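PDB 5CI5: extracellular solute-binding protein family 1 from Pseudothermotoga lettingae, which binds alpha-D-tagatopyranose and probably serves as the extracellular solute receptor that delivers sugars to an ABC transporter. Local coordinates for residues A84-W89 with W134-R139; G88-F93 with G300-I305; A113-N118 with Y130-Y135; P117-T122 with S296-W301. All coordinates share one frame; numbering follows the deposited sequence.

How the interactions relate
All four contacts are buried and meet around one mixed sheet, in which strand 298-304 runs between strands 81-85 and 128-138. Interaction 1 links the two outer strands of this trio, mostly through the bound sugar, so its chemistry is that of polar and charged groups on the sugar's hydroxyls and ring oxygen. Interactions 2 and 4 both use strand 298-304: the first packs helix 89-95 on it through aromatic and branched side chains, the second sets a loop, including partly exposed Asn-118, against Leu-298. Interaction 3, whose centre lies about 15 Å from the centre of the chain, joins the preceding part of that loop to strand 128-138 by apolar contact; the centre of interaction 1 lies about 6 Å from it.

Interaction 1 of 4, residues A84-W89 with W134-R139; sequences ADLGGW and WYTDCR. With T6T (alpha-D-tagatopyranose), chain C.
Leu-86 and Thr-136 are the nearest CA pair, 8.2 Å apart, because strand 298-304 runs between strands 81-85 and 128-138 and hydrogen-bonds to both. Leu-86 CD1 bridges the gap to Tyr-135 O at 4.1 Å, a light van der Waals touch of a methyl on a carbonyl oxygen; Thr-136 OG1 is bonded instead to Gly-299 O. The sugar makes the real connection. With CG anti to the backbone N (chi1 -159°), Asp-85 presents both carboxylate oxygens: T6T O4 donates to OD1 at 2.6 Å and T6T O5 to OD2 at 2.7 Å. OD1 also receives Gly-87 N from above the carboxylate plane, an Asx turn that steadies the group. From the other strand, Asp-137 OD2 accepts two hydrogen bonds, from T6T O3 and T6T O1 (both 2.7 Å), while O1 lies at the hydroxyl-bearing edge of the Tyr-135 ring. Arg-139, extended from CG to NE, turns its guanidinium edge to T6T O3: NH1 bonds O3 at 2.8 Å, and NH2 bonds the ring oxygen T6T O6 almost straight (171°) and Glu-247 in a salt bridge. Aspartates from two strands on hydroxyls and an arginine on hydroxyl and ring oxygen characterise the sugar pocket of a solute-binding protein.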
# COMPACT_ATOMS: atom_id res chain seq x y z
N ALA A 84 -5.62 -9.22 -4.50
CA ALA A 84 -4.41 -9.70 -3.83
C ALA A 84 -3.38 -8.57 -3.87
O ALA A 84 -3.17 -7.92 -4.91
CB ALA A 84 -3.85 -10.96 -4.49
N ASP A 85 -2.77 -8.31 -2.73
CA ASP A 85 -1.78 -7.22 -2.59
C ASP A 85 -0.57 -7.44 -3.50
O ASP A 85 -0.01 -8.52 -3.58
CB ASP A 85 -1.38 -7.15 -1.11
CG ASP A 85 -0.79 -5.83 -0.71
OD1 ASP A 85 -0.01 -5.23 -1.50
OD2 ASP A 85 -1.10 -5.39 0.42
N LEU A 86 -0.17 -6.38 -4.21
CA LEU A 86 1.05 -6.44 -5.00
C LEU A 86 2.29 -6.66 -4.13
O LEU A 86 3.35 -7.06 -4.63
CB LEU A 86 1.20 -5.16 -5.82
CG LEU A 86 0.13 -4.90 -6.89
CD1 LEU A 86 0.55 -3.68 -7.70
CD2 LEU A 86 -0.08 -6.11 -7.80
N GLY A 87 2.16 -6.44 -2.82
CA GLY A 87 3.24 -6.67 -1.88
C GLY A 87 3.39 -8.12 -1.47
O GLY A 87 3.18 -8.48 -0.30
N GLY A 88 3.78 -8.96 -2.43
CA GLY A 88 4.21 -10.32 -2.14
C GLY A 88 3.16 -11.40 -2.10
O GLY A 88 3.49 -12.60 -1.99
N TRP A 89 1.88 -11.05 -2.12
CA TRP A 89 0.88 -12.10 -1.97
C TRP A 89 0.84 -13.03 -3.19
O TRP A 89 0.61 -14.23 -3.03
CB TRP A 89 -0.53 -11.56 -1.76
CG TRP A 89 -0.76 -10.72 -0.54
CD1 TRP A 89 0.18 -10.12 0.29
CD2 TRP A 89 -2.03 -10.37 0.01
NE1 TRP A 89 -0.45 -9.41 1.28
CE2 TRP A 89 -1.81 -9.55 1.14
CE3 TRP A 89 -3.35 -10.68 -0.35
CZ2 TRP A 89 -2.84 -9.03 1.89
CZ3 TRP A 89 -4.38 -10.15 0.40
CH2 TRP A 89 -4.12 -9.34 1.51
N TRP A 134 -4.58 -4.14 -10.88
CA TRP A 134 -5.78 -3.33 -11.10
C TRP A 134 -5.60 -1.86 -10.65
O TRP A 134 -5.96 -0.95 -11.39
CB TRP A 134 -6.98 -3.95 -10.38
CG TRP A 134 -8.23 -3.18 -10.68
CD1 TRP A 134 -8.97 -3.25 -11.85
CD2 TRP A 134 -8.85 -2.17 -9.88
NE1 TRP A 134 -10.02 -2.36 -11.79
CE2 TRP A 134 -9.98 -1.69 -10.60
CE3 TRP A 134 -8.59 -1.64 -8.60
CZ2 TRP A 134 -10.82 -0.69 -10.11
CZ3 TRP A 134 -9.45 -0.64 -8.11
CH2 TRP A 134 -10.55 -0.19 -8.86
N TYR A 135 -5.10 -1.63 -9.44
CA TYR A 135 -4.63 -0.28 -9.09
C TYR A 135 -3.27 -0.36 -8.46
O TYR A 135 -2.84 -1.41 -7.98
CB TYR A 135 -5.62 0.46 -8.18
CG TYR A 135 -5.50 0.35 -6.66
CD1 TYR A 135 -4.49 1.01 -5.98
CD2 TYR A 135 -6.46 -0.32 -5.92
CE1 TYR A 135 -4.43 0.97 -4.58
CE2 TYR A 135 -6.42 -0.35 -4.53
CZ TYR A 135 -5.41 0.30 -3.87
OH TYR A 135 -5.42 0.24 -2.49
N THR A 136 -2.57 0.76 -8.56
CA THR A 136 -1.24 0.85 -7.98
C THR A 136 -1.08 2.19 -7.25
O THR A 136 -2.03 3.01 -7.17
CB THR A 136 -0.17 0.65 -9.07
OG1 THR A 136 1.13 0.51 -8.47
CG2 THR A 136 -0.15 1.78 -10.11
N ASP A 137 0.10 2.37 -6.67
CA ASP A 137 0.42 3.53 -5.87
C ASP A 137 1.91 3.54 -5.57
O ASP A 137 2.63 2.58 -5.86
CB ASP A 137 -0.40 3.53 -4.56
CG ASP A 137 -0.08 2.33 -3.64
OD1 ASP A 137 1.11 2.11 -3.35
OD2 ASP A 137 -1.03 1.60 -3.21
N CYS A 138 2.37 4.65 -5.00
CA CYS A 138 3.65 4.63 -4.31
C CYS A 138 3.44 5.47 -3.06
O CYS A 138 2.45 6.20 -2.94
CB CYS A 138 4.80 5.16 -5.18
SG CYS A 138 4.68 6.86 -5.69
N ARG A 139 4.35 5.32 -2.10
CA ARG A 139 4.16 5.97 -0.81
C ARG A 139 4.96 7.24 -0.68
O ARG A 139 6.12 7.34 -1.13
CB ARG A 139 4.48 5.00 0.33
CG ARG A 139 3.24 4.28 0.82
CD ARG A 139 3.49 3.11 1.76
NE ARG A 139 2.24 2.73 2.42
CZ ARG A 139 1.29 1.98 1.88
NH1 ARG A 139 1.45 1.46 0.67
NH2 ARG A 139 0.17 1.72 2.57
O3 T6T C . -0.24 0.11 -1.11
C3 T6T C . -1.35 -0.78 -0.96
C4 T6T C . -0.82 -2.15 -0.53
O4 T6T C . 0.18 -2.60 -1.45
C5 T6T C . -0.25 -2.01 0.87
O5 T6T C . 0.26 -3.27 1.32
C6 T6T C . -1.30 -1.46 1.82
O6 T6T C . -1.73 -0.19 1.35
C2 T6T C . -2.31 -0.22 0.04
O2 T6T C . -3.49 -1.02 0.06
C1 T6T C . -2.70 1.23 -0.31
O1 T6T C . -3.21 1.37 -1.59

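Interaction 2 of 4, residues G88-F93 with G300-I305. With T6T (alpha-D-tagatopyranose), chain C.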
# COMPACT_ATOMS: atom_id res chain seq x y z
N GLY A 88 3.78 -8.96 -2.43
CA GLY A 88 4.21 -10.32 -2.14
C GLY A 88 3.16 -11.40 -2.10
O GLY A 88 3.49 -12.60 -1.99
N TRP A 89 1.88 -11.05 -2.12
CA TRP A 89 0.88 -12.10 -1.97
C TRP A 89 0.84 -13.03 -3.19
O TRP A 89 0.61 -14.23 -3.03
CB TRP A 89 -0.53 -11.56 -1.76
CG TRP A 89 -0.76 -10.72 -0.54
CD1 TRP A 89 0.18 -10.12 0.29
CD2 TRP A 89 -2.03 -10.37 0.01
NE1 TRP A 89 -0.45 -9.41 1.28
CE2 TRP A 89 -1.81 -9.55 1.14
CE3 TRP A 89 -3.35 -10.68 -0.35
CZ2 TRP A 89 -2.84 -9.03 1.89
CZ3 TRP A 89 -4.38 -10.15 0.40
CH2 TRP A 89 -4.12 -9.34 1.51
N VAL A 90 0.99 -12.49 -4.40
CA VAL A 90 0.81 -13.33 -5.57
C VAL A 90 1.90 -14.42 -5.65
O VAL A 90 1.60 -15.60 -5.81
CB VAL A 90 0.71 -12.46 -6.85
CG1 VAL A 90 0.70 -13.32 -8.07
CG2 VAL A 90 -0.58 -11.67 -6.77
N PRO A 91 3.17 -14.05 -5.45
CA PRO A 91 4.18 -15.13 -5.38
C PRO A 91 3.95 -16.14 -4.27
O PRO A 91 4.15 -17.34 -4.48
CB PRO A 91 5.48 -14.35 -5.14
CG PRO A 91 5.23 -13.04 -5.80
CD PRO A 91 3.79 -12.72 -5.49
N THR A 92 3.50 -15.68 -3.10
CA THR A 92 3.21 -16.58 -1.99
C THR A 92 2.13 -17.60 -2.40
O THR A 92 2.29 -18.82 -2.21
CB THR A 92 2.74 -15.80 -0.77
OG1 THR A 92 3.78 -14.90 -0.37
CG2 THR A 92 2.41 -16.70 0.39
N PHE A 93 1.02 -17.11 -2.96
CA PHE A 93 -0.08 -18.02 -3.31
C PHE A 93 0.26 -18.90 -4.51
O PHE A 93 -0.11 -20.07 -4.55
CB PHE A 93 -1.37 -17.25 -3.62
CG PHE A 93 -1.86 -16.34 -2.51
CD1 PHE A 93 -1.53 -16.56 -1.18
CD2 PHE A 93 -2.66 -15.27 -2.83
CE1 PHE A 93 -2.00 -15.69 -0.19
CE2 PHE A 93 -3.14 -14.41 -1.85
CZ PHE A 93 -2.80 -14.64 -0.52
N GLY A 300 -0.15 -1.57 -4.28
CA GLY A 300 -1.34 -1.74 -5.09
C GLY A 300 -1.97 -3.11 -4.91
O GLY A 300 -1.60 -3.86 -3.99
N TRP A 301 -2.91 -3.42 -5.81
CA TRP A 301 -3.66 -4.68 -5.76
C TRP A 301 -3.81 -5.26 -7.16
O TRP A 301 -3.99 -4.52 -8.12
CB TRP A 301 -5.04 -4.48 -5.14
CG TRP A 301 -4.91 -4.07 -3.72
CD1 TRP A 301 -4.61 -2.82 -3.27
CD2 TRP A 301 -4.97 -4.91 -2.57
NE1 TRP A 301 -4.48 -2.83 -1.91
CE2 TRP A 301 -4.70 -4.10 -1.46
CE3 TRP A 301 -5.22 -6.28 -2.37
CZ2 TRP A 301 -4.70 -4.60 -0.15
CZ3 TRP A 301 -5.21 -6.77 -1.08
CH2 TRP A 301 -4.93 -5.93 0.01
N ALA A 302 -3.71 -6.59 -7.23
CA ALA A 302 -3.97 -7.36 -8.44
C ALA A 302 -5.24 -8.17 -8.29
O ALA A 302 -5.70 -8.44 -7.18
CB ALA A 302 -2.80 -8.31 -8.75
N LEU A 303 -5.81 -8.53 -9.43
CA LEU A 303 -6.91 -9.47 -9.52
C LEU A 303 -6.34 -10.86 -9.82
O LEU A 303 -5.55 -11.02 -10.76
CB LEU A 303 -7.91 -9.06 -10.60
CG LEU A 303 -8.43 -7.65 -10.47
CD1 LEU A 303 -9.21 -7.25 -11.71
CD2 LEU A 303 -9.31 -7.54 -9.24
N VAL A 304 -6.71 -11.84 -9.01
CA VAL A 304 -6.23 -13.22 -9.18
C VAL A 304 -7.41 -14.18 -9.25
O VAL A 304 -8.48 -13.88 -8.74
CB VAL A 304 -5.26 -13.67 -8.05
CG1 VAL A 304 -4.13 -12.67 -7.91
CG2 VAL A 304 -5.98 -13.86 -6.72
N ILE A 305 -7.19 -15.32 -9.89
CA ILE A 305 -8.21 -16.36 -10.06
C ILE A 305 -7.73 -17.62 -9.38
O ILE A 305 -6.72 -18.18 -9.81
CB ILE A 305 -8.47 -16.63 -11.55
CG1 ILE A 305 -9.01 -15.37 -12.23
CG2 ILE A 305 -9.43 -17.81 -11.73
CD1 ILE A 305 -9.07 -15.48 -13.72
O3 T6T C . -0.24 0.11 -1.11
C3 T6T C . -1.35 -0.78 -0.96
C4 T6T C . -0.82 -2.15 -0.53
O4 T6T C . 0.18 -2.60 -1.45
C5 T6T C . -0.25 -2.01 0.87
O5 T6T C . 0.26 -3.27 1.32
C6 T6T C . -1.30 -1.46 1.82
O6 T6T C . -1.73 -0.19 1.35
C2 T6T C . -2.31 -0.22 0.04
O2 T6T C . -3.49 -1.02 0.06
C1 T6T C . -2.70 1.23 -0.31
O1 T6T C . -3.21 1.37 -1.59
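Trp-89 and Trp-301 meet as a T-shaped pair: the edge of Trp-301 is directed at the face of Trp-89, with planes at 83° and six-membered ring centroids 5.2 Å apart. The touching atoms are at the far ends of the benzo rings, CZ3 of Trp-89 lying 3.8 Å from CZ3 of Trp-301, and CH2 of Trp-89 is as near to the same Trp-301 edge. The CB of Trp-301 does not itself point at the helix, but with CG anti to the carbonyl carbon (chi1 -64°) the end of the indole comes nearer to it. The pyrrole part of that indole serves the sugar: NE1 donates to T6T O2 at 2.9 Å, with O2 near the ring plane. One flat group thus has its benzo edge in the aromatic packing and its N-H on the ligand, which should restrict its rotation. Tyr-66 from helix 62-75 makes a second edge-to-face contact with Trp-89.

Further along, Val-90 and Val-304 lie side by side, running in opposing senses. Val-90 CG2 comes 3.9 Å from Val-304 CG1 and 4.5 Å from Ala-302 CB, so a single methyl covers two residues of the strand. The axes of the segments 89-93 and 300-304 are inclined by 36° and approach to 10.7 Å. Gly-88 is the N-cap; its carbonyl oxygen accepts from Thr-92 OG1 (2.8 Å) and Thr-92 N on opposite faces of its plane. Such helix-on-sheet packing is that of an alpha/beta lobe in a periplasmic-type binding protein, here with a pocket tryptophan backed by a second one.

Interaction 3 of 4, residues A113-N118 with Y130-Y135; sequences AQIWPN and YGLPWY. With T6T (alpha-D-tagatopyranose), chain C.
The pyrrolidine ring of Pro-133 is met at its outer corner, where Ile-115 CG2 lies 4.1 Å from Pro-133 CG and the two side chains cross at a slant. Farther along the strand, the Tyr-135 ring has Trp-134 CE3 in plane at its edge, as well as O1 of the sugar. Trp-134 starts away from Ile-115, and its indole lies among Trp-40, Trp-328 and Trp-331, the last of these edge-to-face, with NE1 bonded to Leu-322 O. Trp-120 of the loop touches both Ile-115 and Pro-133.

The CA atoms of Ile-115 and Pro-133 are 7.5 Å apart, the nearest such pair of the two segments, and the isoleucine supplies more than half of the 108 Å² buried between them. Its two branches divide the work. CG2 stands anti to the backbone N and takes the proline, while CG1, anti to the carbonyl carbon (chi1 -57°), carries CD1 to Leu-132 and to the Pro-133 carbonyl. CD1 lies 4.2 Å from Leu-132 CD1 and 4.1 Å from Pro-133 O, an oxygen whose polar partner is Thr-341 OG1. Trp-134 and Tyr-135 form a classic beta bulge opposite Trp-301, through backbone bonds. No hydrogen bond joins segments 113-118 and 130-135, so the isoleucine fits against leucine and proline by shape and burial, and the alignment of loop and strand is probably set by the backbone bonds that each makes with its other neighbours.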
# COMPACT_ATOMS: atom_id res chain seq x y z
N ALA A 113 -0.03 -4.45 -22.67
CA ALA A 113 1.07 -3.52 -22.96
C ALA A 113 0.87 -2.15 -22.31
O ALA A 113 1.80 -1.34 -22.29
CB ALA A 113 1.24 -3.36 -24.46
N GLN A 114 -0.32 -1.88 -21.79
CA GLN A 114 -0.60 -0.62 -21.07
C GLN A 114 -0.31 -0.70 -19.57
O GLN A 114 -0.23 0.33 -18.92
CB GLN A 114 -2.05 -0.19 -21.29
CG GLN A 114 -2.30 0.35 -22.72
CD GLN A 114 -1.38 1.50 -23.04
OE1 GLN A 114 -1.29 2.46 -22.29
NE2 GLN A 114 -0.64 1.38 -24.16
N ILE A 115 -0.12 -1.89 -19.00
CA ILE A 115 0.16 -1.98 -17.56
C ILE A 115 1.57 -1.46 -17.33
O ILE A 115 2.49 -1.82 -18.09
CB ILE A 115 0.01 -3.46 -17.06
CG1 ILE A 115 -1.40 -3.97 -17.39
CG2 ILE A 115 0.36 -3.61 -15.57
CD1 ILE A 115 -2.50 -3.20 -16.72
N TRP A 116 1.74 -0.58 -16.33
CA TRP A 116 3.08 -0.10 -15.99
C TRP A 116 4.02 -1.29 -15.80
O TRP A 116 3.73 -2.19 -15.03
CB TRP A 116 3.06 0.74 -14.73
CG TRP A 116 2.28 2.01 -14.80
CD1 TRP A 116 1.06 2.23 -14.26
CD2 TRP A 116 2.68 3.24 -15.43
NE1 TRP A 116 0.66 3.52 -14.52
CE2 TRP A 116 1.65 4.16 -15.23
CE3 TRP A 116 3.82 3.64 -16.14
CZ2 TRP A 116 1.71 5.48 -15.71
CZ3 TRP A 116 3.88 4.96 -16.63
CH2 TRP A 116 2.83 5.85 -16.41
N PRO A 117 5.17 -1.29 -16.48
CA PRO A 117 5.95 -2.53 -16.50
C PRO A 117 6.60 -2.93 -15.20
O PRO A 117 6.91 -4.12 -15.05
CB PRO A 117 7.05 -2.24 -17.54
CG PRO A 117 6.67 -1.04 -18.23
CD PRO A 117 5.69 -0.28 -17.41
N ASN A 118 6.82 -1.98 -14.29
CA ASN A 118 7.41 -2.32 -13.02
C ASN A 118 6.44 -3.11 -12.18
O ASN A 118 6.81 -3.66 -11.15
CB ASN A 118 7.88 -1.06 -12.28
CG ASN A 118 6.78 -0.02 -12.09
OD1 ASN A 118 5.93 0.20 -12.96
ND2 ASN A 118 6.83 0.67 -10.94
N TYR A 130 0.58 -14.46 -12.54
CA TYR A 130 -0.56 -15.03 -11.83
C TYR A 130 -1.54 -13.98 -11.31
O TYR A 130 -2.43 -14.31 -10.51
CB TYR A 130 -0.06 -15.86 -10.64
CG TYR A 130 0.52 -17.21 -11.03
CD1 TYR A 130 1.88 -17.38 -11.20
CD2 TYR A 130 -0.30 -18.31 -11.22
CE1 TYR A 130 2.42 -18.61 -11.54
CE2 TYR A 130 0.22 -19.54 -11.55
CZ TYR A 130 1.58 -19.69 -11.71
OH TYR A 130 2.10 -20.93 -12.04
N GLY A 131 -1.36 -12.72 -11.71
CA GLY A 131 -2.31 -11.69 -11.37
C GLY A 131 -2.33 -10.56 -12.37
O GLY A 131 -1.38 -10.35 -13.14
N LEU A 132 -3.44 -9.82 -12.37
CA LEU A 132 -3.61 -8.65 -13.23
C LEU A 132 -3.64 -7.41 -12.34
O LEU A 132 -4.63 -7.20 -11.65
CB LEU A 132 -4.90 -8.74 -14.05
CG LEU A 132 -5.25 -7.49 -14.87
CD1 LEU A 132 -4.05 -6.99 -15.69
CD2 LEU A 132 -6.45 -7.80 -15.75
N PRO A 133 -2.56 -6.61 -12.32
CA PRO A 133 -2.58 -5.39 -11.50
C PRO A 133 -3.78 -4.51 -11.87
O PRO A 133 -3.94 -4.19 -13.05
CB PRO A 133 -1.24 -4.72 -11.83
CG PRO A 133 -0.36 -5.87 -12.20
CD PRO A 133 -1.27 -6.77 -13.01
N TRP A 134 -4.58 -4.14 -10.88
CA TRP A 134 -5.78 -3.33 -11.10
C TRP A 134 -5.60 -1.86 -10.65
O TRP A 134 -5.96 -0.95 -11.39
CB TRP A 134 -6.98 -3.95 -10.38
CG TRP A 134 -8.23 -3.18 -10.68
CD1 TRP A 134 -8.97 -3.25 -11.85
CD2 TRP A 134 -8.85 -2.17 -9.88
NE1 TRP A 134 -10.02 -2.36 -11.79
CE2 TRP A 134 -9.98 -1.69 -10.60
CE3 TRP A 134 -8.59 -1.64 -8.60
CZ2 TRP A 134 -10.82 -0.69 -10.11
CZ3 TRP A 134 -9.45 -0.64 -8.11
CH2 TRP A 134 -10.55 -0.19 -8.86
N TYR A 135 -5.10 -1.63 -9.44
CA TYR A 135 -4.63 -0.28 -9.09
C TYR A 135 -3.27 -0.36 -8.46
O TYR A 135 -2.84 -1.41 -7.98
CB TYR A 135 -5.62 0.46 -8.18
CG TYR A 135 -5.50 0.35 -6.66
CD1 TYR A 135 -4.49 1.01 -5.98
CD2 TYR A 135 -6.46 -0.32 -5.92
CE1 TYR A 135 -4.43 0.97 -4.58
CE2 TYR A 135 -6.42 -0.35 -4.53
CZ TYR A 135 -5.41 0.30 -3.87
OH TYR A 135 -5.42 0.24 -2.49
O3 T6T C . -0.24 0.11 -1.11
C3 T6T C . -1.35 -0.78 -0.96
C4 T6T C . -0.82 -2.15 -0.53
O4 T6T C . 0.18 -2.60 -1.45
C5 T6T C . -0.25 -2.01 0.87
O5 T6T C . 0.26 -3.27 1.32
C6 T6T C . -1.30 -1.46 1.82
O6 T6T C . -1.73 -0.19 1.35
C2 T6T C . -2.31 -0.22 0.04
O2 T6T C . -3.49 -1.02 0.06
C1 T6T C . -2.70 1.23 -0.31
O1 T6T C . -3.21 1.37 -1.59

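Interaction 4 of 4, residues P117-T122 with S296-W301; sequences PNLWPT and SVLGGW. With T6T (alpha-D-tagatopyranose), chain C.
Leu-119 O is gripped twice by Thr-122, from OG1 at 2.7 Å and from the backbone N at 3.1 Å. The hydroxyl comes in the carbonyl plane, on a lone pair, with a C=O...OG1 angle of 143°. This double hold tightens the turns of residues 117-122, which have helical backbone angles without a regular bonding ladder, and it leaves the other branch of Thr-122, CG2, directed at the strand. All the contact converges on Leu-298. Its CG lies anti to the backbone N (chi1 -180°), and the fork of methyls enters between three loop residues. CD1 meets Leu-119 CD2 at 3.9 Å and the amide nitrogen ND2 of the partly exposed Asn-118 also at 3.9 Å, a van der Waals touch. CD2 meets Thr-122 CG2 at 4.0 Å, the two side chains crossing near a right angle.

Strand 298-304 is the antiparallel partner of both 81-85 and 128-138 in the mixed sheet, and here it runs directly into the ligand pocket. Next to Leu-298, the side-chain-less Gly-299 brings its CA within 3.5 Å of T6T O4. Gly-300 N then donates to T6T O4 at 3.0 Å, nearly straight (171°). Thr-136 touches both Leu-119 and Leu-298, and Phe-364 touches both Asn-118 and Leu-298. Leu-298 O accepts from Arg-370 NH2, and the same guanidinium uses NH1 to bind the sugar.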
# COMPACT_ATOMS: atom_id res chain seq x y z
N PRO A 117 5.17 -1.29 -16.48
CA PRO A 117 5.95 -2.53 -16.50
C PRO A 117 6.60 -2.93 -15.20
O PRO A 117 6.91 -4.12 -15.05
CB PRO A 117 7.05 -2.24 -17.54
CG PRO A 117 6.67 -1.04 -18.23
CD PRO A 117 5.69 -0.28 -17.41
N ASN A 118 6.82 -1.98 -14.29
CA ASN A 118 7.41 -2.32 -13.02
C ASN A 118 6.44 -3.11 -12.18
O ASN A 118 6.81 -3.66 -11.15
CB ASN A 118 7.88 -1.06 -12.28
CG ASN A 118 6.78 -0.02 -12.09
OD1 ASN A 118 5.93 0.20 -12.96
ND2 ASN A 118 6.83 0.67 -10.94
N LEU A 119 5.19 -3.20 -12.62
CA LEU A 119 4.22 -3.98 -11.86
C LEU A 119 4.29 -5.48 -12.18
O LEU A 119 3.85 -6.30 -11.37
CB LEU A 119 2.78 -3.47 -12.12
CG LEU A 119 2.59 -1.99 -11.76
CD1 LEU A 119 1.16 -1.51 -12.08
CD2 LEU A 119 2.93 -1.74 -10.27
N TRP A 120 4.80 -5.87 -13.35
CA TRP A 120 4.72 -7.30 -13.67
C TRP A 120 5.54 -8.17 -12.72
O TRP A 120 5.06 -9.22 -12.34
CB TRP A 120 5.13 -7.55 -15.12
CG TRP A 120 4.13 -7.05 -16.11
CD1 TRP A 120 4.35 -6.20 -17.15
CD2 TRP A 120 2.72 -7.37 -16.14
NE1 TRP A 120 3.17 -5.97 -17.84
CE2 TRP A 120 2.16 -6.66 -17.23
CE3 TRP A 120 1.89 -8.16 -15.36
CZ2 TRP A 120 0.80 -6.74 -17.56
CZ3 TRP A 120 0.55 -8.25 -15.68
CH2 TRP A 120 0.02 -7.55 -16.78
N PRO A 121 6.74 -7.71 -12.28
CA PRO A 121 7.47 -8.58 -11.35
C PRO A 121 6.71 -8.87 -10.04
O PRO A 121 6.95 -9.92 -9.42
CB PRO A 121 8.77 -7.79 -11.10
CG PRO A 121 8.96 -7.02 -12.35
CD PRO A 121 7.58 -6.59 -12.75
N THR A 122 5.81 -7.98 -9.63
CA THR A 122 5.09 -8.14 -8.37
C THR A 122 4.06 -9.26 -8.40
O THR A 122 3.61 -9.70 -7.33
CB THR A 122 4.36 -6.84 -7.95
OG1 THR A 122 3.18 -6.65 -8.75
CG2 THR A 122 5.26 -5.61 -8.06
N SER A 296 10.77 5.69 -1.91
CA SER A 296 9.35 5.41 -1.95
C SER A 296 9.22 3.91 -2.08
O SER A 296 10.14 3.25 -2.56
CB SER A 296 8.68 6.14 -3.12
OG SER A 296 7.28 5.89 -3.18
N VAL A 297 8.10 3.38 -1.61
CA VAL A 297 7.78 1.96 -1.74
C VAL A 297 6.53 1.81 -2.63
O VAL A 297 5.57 2.59 -2.52
CB VAL A 297 7.52 1.28 -0.35
CG1 VAL A 297 7.15 -0.18 -0.51
CG2 VAL A 297 8.76 1.41 0.53
N LEU A 298 6.59 0.81 -3.51
CA LEU A 298 5.56 0.48 -4.48
C LEU A 298 4.44 -0.33 -3.81
O LEU A 298 4.70 -1.21 -2.97
CB LEU A 298 6.19 -0.35 -5.59
CG LEU A 298 5.35 -0.84 -6.75
CD1 LEU A 298 4.86 0.35 -7.57
CD2 LEU A 298 6.18 -1.78 -7.62
N GLY A 299 3.20 -0.06 -4.20
CA GLY A 299 2.07 -0.84 -3.74
C GLY A 299 0.93 -0.93 -4.73
O GLY A 299 1.01 -0.46 -5.87
N GLY A 300 -0.15 -1.57 -4.28
CA GLY A 300 -1.34 -1.74 -5.09
C GLY A 300 -1.97 -3.11 -4.91
O GLY A 300 -1.60 -3.86 -3.99
N TRP A 301 -2.91 -3.42 -5.81
CA TRP A 301 -3.66 -4.68 -5.76
C TRP A 301 -3.81 -5.26 -7.16
O TRP A 301 -3.99 -4.52 -8.12
CB TRP A 301 -5.04 -4.48 -5.14
CG TRP A 301 -4.91 -4.07 -3.72
CD1 TRP A 301 -4.61 -2.82 -3.27
CD2 TRP A 301 -4.97 -4.91 -2.57
NE1 TRP A 301 -4.48 -2.83 -1.91
CE2 TRP A 301 -4.70 -4.10 -1.46
CE3 TRP A 301 -5.22 -6.28 -2.37
CZ2 TRP A 301 -4.70 -4.60 -0.15
CZ3 TRP A 301 -5.21 -6.77 -1.08
CH2 TRP A 301 -4.93 -5.93 0.01
O3 T6T C . -0.24 0.11 -1.11
C3 T6T C . -1.35 -0.78 -0.96
C4 T6T C . -0.82 -2.15 -0.53
O4 T6T C . 0.18 -2.60 -1.45
C5 T6T C . -0.25 -2.01 0.87
O5 T6T C . 0.26 -3.27 1.32
C6 T6T C . -1.30 -1.46 1.82
O6 T6T C . -1.73 -0.19 1.35
C2 T6T C . -2.31 -0.22 0.04
O2 T6T C . -3.49 -1.02 0.06
C1 T6T C . -2.70 1.23 -0.31
O1 T6T C . -3.21 1.37 -1.59